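Local coordinates for protein shikimate dehydrogenase (Thermotoga maritima, PDB 3U62) that probably catalyses the reversible NADPH-linked reduction of 3-dehydroshikimate to shikimate, the fourth step of chorismate biosynthesis, at residues A[41-44]-A[45-49]; A[59-62]-A[63-67]. All blocks are in the same frame, centred on the assembly; numbering follows the deposited sequence.

From the N terminus, the chain first reaches contact 1, where the opening turn of helix 42-52 closes on itself after strand 31-36. It then runs through strand 55-58, next to strand 2-7 of the mixed sheet, and leaves that strand into contact 2, the turn of residues 59-67 that leads on to strand 71-72. The two local contacts follow one another in series, neither enclosing nor crossing the other. They nevertheless meet in space: CG of F42 lies 3.5 Å from CD of R65, the rings of F42 and H62 meet, and I46 packs on V66. Helix 42-52 is thereby joined to the turn carrying K63, within the substrate-binding domain.

Contact 1. Residues A[41-44]-A[45-49]; sequences SFDT and EIRRI
R47 reaches back over one helical turn to D43 with NE and NH2, one to the carbonyl and one to the carboxylate. Its CB lies 3.7 Å from O of T44, and CG and CD then pass alongside the carbonyl oxygen of D43 as the chain runs extended from CG to NE. NE donates to that oxygen at 3.0 Å, approaching 26° out of the carbonyl plane, and the bond is appreciably bent. At the tip, NH2 meets OD2 of D43 at 3.0 Å on the syn side, somewhat out of the carboxylate plane, making a salt bridge in which the two flat groups stand almost perpendicular, 88° apart. D43 presents this oxygen because its CG is anti to the backbone N (chi1 174°); the same OD2 is also hydrogen-bonded to the hydroxyl of Y69.

These contacts belong to the first turn of helix 42-52, in the substrate-binding domain of the shikimate dehydrogenase family. Two i to i+4 bonds open the helix, N of E45 to O of S41 and N of I46 to O of F42 at 2.8 Å; at D43 the side-chain NE of R47 takes the carbonyl in place of the backbone N of R47.

On the buried side, F42 turns one ring face to I46. CB of I46 sits over that face in a CH-pi contact, 4.0 Å from the ring centroid and displaced from the ring centre, while CD1 reaches CZ of F42 at 3.6 Å. Beyond this pair, I46 and I49 touch F56 of strand 55-58, seating the helix against the sheet. Toward solvent, CG of E45 packs near CB of S41, and OE1 of E45 receives a weak, 3.3 Å salt-bridge bond from NE of R48, whose terminal nitrogens pair with E35 and E52.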
# COMPACT_ATOMS: atom_id res chain seq x y z
N SER A 41 -11.83 -15.06 -12.49
CA SER A 41 -12.83 -14.34 -13.29
C SER A 41 -12.31 -13.01 -13.83
O SER A 41 -13.01 -12.33 -14.58
CB SER A 41 -14.09 -14.10 -12.46
OG SER A 41 -14.65 -15.32 -12.02
N PHE A 42 -11.08 -12.66 -13.47
CA PHE A 42 -10.54 -11.33 -13.77
C PHE A 42 -10.51 -10.96 -15.26
O PHE A 42 -10.99 -9.89 -15.63
CB PHE A 42 -9.14 -11.14 -13.16
CG PHE A 42 -8.63 -9.73 -13.24
CD1 PHE A 42 -8.90 -8.82 -12.23
CD2 PHE A 42 -7.87 -9.31 -14.33
CE1 PHE A 42 -8.43 -7.51 -12.30
CE2 PHE A 42 -7.39 -8.00 -14.41
CZ PHE A 42 -7.67 -7.10 -13.39
N ASP A 43 -9.95 -11.84 -16.09
CA ASP A 43 -9.75 -11.54 -17.52
C ASP A 43 -11.05 -11.16 -18.23
O ASP A 43 -11.06 -10.29 -19.11
CB ASP A 43 -9.07 -12.71 -18.23
CG ASP A 43 -8.97 -12.50 -19.73
OD1 ASP A 43 -9.50 -13.35 -20.48
OD2 ASP A 43 -8.37 -11.49 -20.17
N THR A 44 -12.15 -11.81 -17.85
CA THR A 44 -13.45 -11.51 -18.41
C THR A 44 -14.09 -10.28 -17.75
O THR A 44 -14.62 -9.41 -18.44
CB THR A 44 -14.39 -12.74 -18.32
OG1 THR A 44 -13.77 -13.86 -18.97
CG2 THR A 44 -15.72 -12.46 -19.00
N GLU A 45 -14.02 -10.22 -16.42
CA GLU A 45 -14.72 -9.18 -15.65
C GLU A 45 -14.06 -7.80 -15.67
O GLU A 45 -14.74 -6.80 -15.44
CB GLU A 45 -14.99 -9.64 -14.21
CG GLU A 45 -15.87 -10.89 -14.07
CD GLU A 45 -17.24 -10.74 -14.73
OE1 GLU A 45 -17.89 -9.68 -14.55
OE2 GLU A 45 -17.68 -11.69 -15.42
N ILE A 46 -12.76 -7.74 -15.95
CA ILE A 46 -12.05 -6.45 -16.04
C ILE A 46 -12.48 -5.64 -17.27
O ILE A 46 -12.43 -4.40 -17.24
CB ILE A 46 -10.49 -6.61 -15.99
CG1 ILE A 46 -9.80 -5.25 -15.77
CG2 ILE A 46 -9.95 -7.30 -17.24
CD1 ILE A 46 -10.07 -4.60 -14.42
N ARG A 47 -12.90 -6.32 -18.33
CA ARG A 47 -13.35 -5.65 -19.55
C ARG A 47 -14.63 -4.85 -19.30
O ARG A 47 -14.80 -3.75 -19.84
CB ARG A 47 -13.51 -6.66 -20.69
CG ARG A 47 -12.20 -7.32 -21.08
CD ARG A 47 -12.38 -8.55 -21.97
NE ARG A 47 -11.17 -9.37 -21.97
CZ ARG A 47 -10.16 -9.24 -22.82
NH1 ARG A 47 -10.20 -8.32 -23.78
NH2 ARG A 47 -9.10 -10.05 -22.73
N ARG A 48 -15.52 -5.41 -18.49
CA ARG A 48 -16.73 -4.74 -18.03
C ARG A 48 -16.40 -3.49 -17.20
O ARG A 48 -17.00 -2.43 -17.38
CB ARG A 48 -17.59 -5.71 -17.22
CG ARG A 48 -18.88 -5.13 -16.65
CD ARG A 48 -19.64 -6.14 -15.79
NE ARG A 48 -18.92 -6.50 -14.57
CZ ARG A 48 -19.00 -5.84 -13.41
NH1 ARG A 48 -19.76 -4.76 -13.30
NH2 ARG A 48 -18.29 -6.26 -12.37
N ILE A 49 -15.44 -3.64 -16.29
CA ILE A 49 -14.97 -2.56 -15.42
C ILE A 49 -14.42 -1.39 -16.23
O ILE A 49 -14.73 -0.23 -15.95
CB ILE A 49 -13.89 -3.06 -14.41
CG1 ILE A 49 -14.43 -4.18 -13.51
CG2 ILE A 49 -13.32 -1.89 -13.57
CD1 ILE A 49 -15.70 -3.83 -12.74

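Contact 2. Residues A[59-62]-A[63-67]; sequences TIPH and KERVM. With SO4 (sulfate ion), chain C.
CG2 of I60 runs alongside the K63 side chain, 3.5 Å from its NZ, and K63 together with E64 holds a sulfate ion, probably taken up from the crystallisation liquor, on which most of the polar contacts converge. The backbone N of K63 donates to sulfate O4, while the N of E64 meets O2 at 3.0 Å in a nearly straight bond (169°). The K63 side chain, bent at its last two torsions, curls round so that NZ reaches the same anion, 2.9 Å from O4 and slightly farther from O3. The N of G118 adds another donor from the segment predicted to bind NADP(+).

Two waters extend this network. One accepts from NZ of K63 and is bonded to OG1 of T59; the second donates to sulfate O2 and to O of P61 and accepts from N of R65.

This turn, with a cis peptide before P61, follows strand 55-58 of the substrate-binding domain. It carries K63, predicted to be the proton acceptor, and T59, predicted to bind shikimate, so the anion sits in what is probably the active-site cleft.

Direct hydrogen bonds also span the turn. N of V66 donates to O of H62 at 2.9 Å, and NH2 of R65 reaches O of P61 at 3.0 Å from above the carbonyl plane. With a leucine in place of R65, the carbonyl of P61 would probably lose its side-chain donor and be left to the water.

Packing completes the contact. The R65 chain, bent at chi3, brings the guanidinium to the edge of the H62 ring, the two planes nearly perpendicular at 85°.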
# COMPACT_ATOMS: atom_id res chain seq x y z
N THR A 59 -6.61 -3.17 -5.63
CA THR A 59 -5.87 -3.69 -4.49
C THR A 59 -5.56 -5.17 -4.73
O THR A 59 -5.76 -5.67 -5.84
CB THR A 59 -6.61 -3.42 -3.15
OG1 THR A 59 -5.78 -3.80 -2.04
CG2 THR A 59 -7.94 -4.18 -3.08
N ILE A 60 -5.07 -5.86 -3.70
CA ILE A 60 -4.77 -7.29 -3.81
C ILE A 60 -5.99 -8.08 -4.30
O ILE A 60 -7.12 -7.79 -3.90
CB ILE A 60 -4.24 -7.89 -2.48
CG1 ILE A 60 -5.23 -7.66 -1.33
CG2 ILE A 60 -2.86 -7.31 -2.15
CD1 ILE A 60 -5.05 -8.62 -0.16
N PRO A 61 -5.77 -9.09 -5.17
CA PRO A 61 -4.49 -9.50 -5.76
C PRO A 61 -4.35 -9.06 -7.21
O PRO A 61 -3.85 -9.82 -8.05
CB PRO A 61 -4.58 -11.02 -5.69
CG PRO A 61 -6.07 -11.31 -5.87
CD PRO A 61 -6.83 -10.04 -5.52
N HIS A 62 -4.77 -7.83 -7.52
CA HIS A 62 -4.93 -7.40 -8.90
C HIS A 62 -4.05 -6.25 -9.38
O HIS A 62 -4.16 -5.84 -10.54
CB HIS A 62 -6.39 -7.03 -9.16
CG HIS A 62 -7.34 -8.18 -9.01
ND1 HIS A 62 -8.67 -8.02 -8.67
CD2 HIS A 62 -7.15 -9.51 -9.16
CE1 HIS A 62 -9.25 -9.21 -8.62
NE2 HIS A 62 -8.35 -10.13 -8.91
N LYS A 63 -3.18 -5.73 -8.52
CA LYS A 63 -2.35 -4.57 -8.87
C LYS A 63 -1.40 -4.85 -10.04
O LYS A 63 -1.29 -4.03 -10.96
CB LYS A 63 -1.58 -4.03 -7.66
CG LYS A 63 -2.48 -3.42 -6.59
CD LYS A 63 -1.69 -2.67 -5.52
CE LYS A 63 -0.78 -3.60 -4.71
NZ LYS A 63 -1.52 -4.66 -3.98
N GLU A 64 -0.72 -5.99 -10.00
CA GLU A 64 0.13 -6.42 -11.11
C GLU A 64 -0.73 -6.88 -12.29
O GLU A 64 -0.43 -6.57 -13.44
CB GLU A 64 1.08 -7.54 -10.67
CG GLU A 64 2.23 -7.84 -11.65
CD GLU A 64 1.81 -8.70 -12.83
OE1 GLU A 64 0.96 -9.61 -12.65
OE2 GLU A 64 2.34 -8.49 -13.94
N ARG A 65 -1.80 -7.61 -11.98
CA ARG A 65 -2.67 -8.23 -12.98
C ARG A 65 -3.31 -7.22 -13.94
O ARG A 65 -3.42 -7.48 -15.14
CB ARG A 65 -3.77 -9.03 -12.28
CG ARG A 65 -4.28 -10.23 -13.06
CD ARG A 65 -5.47 -10.88 -12.35
NE ARG A 65 -5.18 -11.21 -10.95
CZ ARG A 65 -4.67 -12.36 -10.54
NH1 ARG A 65 -4.37 -13.32 -11.41
NH2 ARG A 65 -4.44 -12.56 -9.25
N VAL A 66 -3.71 -6.07 -13.40
CA VAL A 66 -4.44 -5.05 -14.18
C VAL A 66 -3.56 -4.32 -15.21
O VAL A 66 -4.07 -3.67 -16.12
CB VAL A 66 -5.17 -4.04 -13.24
CG1 VAL A 66 -4.19 -3.06 -12.60
CG2 VAL A 66 -6.28 -3.30 -13.98
N MET A 67 -2.24 -4.44 -15.05
CA MET A 67 -1.27 -3.76 -15.92
C MET A 67 -1.42 -4.11 -17.39
O MET A 67 -1.20 -3.25 -18.26
CB MET A 67 0.15 -4.06 -15.47
CG MET A 67 0.49 -3.54 -14.09
SD MET A 67 2.23 -3.75 -13.73
CE MET A 67 2.94 -2.42 -14.73
S SO4 C . -0.93 -7.53 -6.05
O1 SO4 C . -1.13 -8.87 -5.50
O2 SO4 C . -0.57 -7.64 -7.46
O3 SO4 C . 0.15 -6.87 -5.32
O4 SO4 C . -2.16 -6.75 -5.91
O HOH W 1 -3.02 -3.33 -2.11
O HOH W 2 -1.66 -9.08 -9.52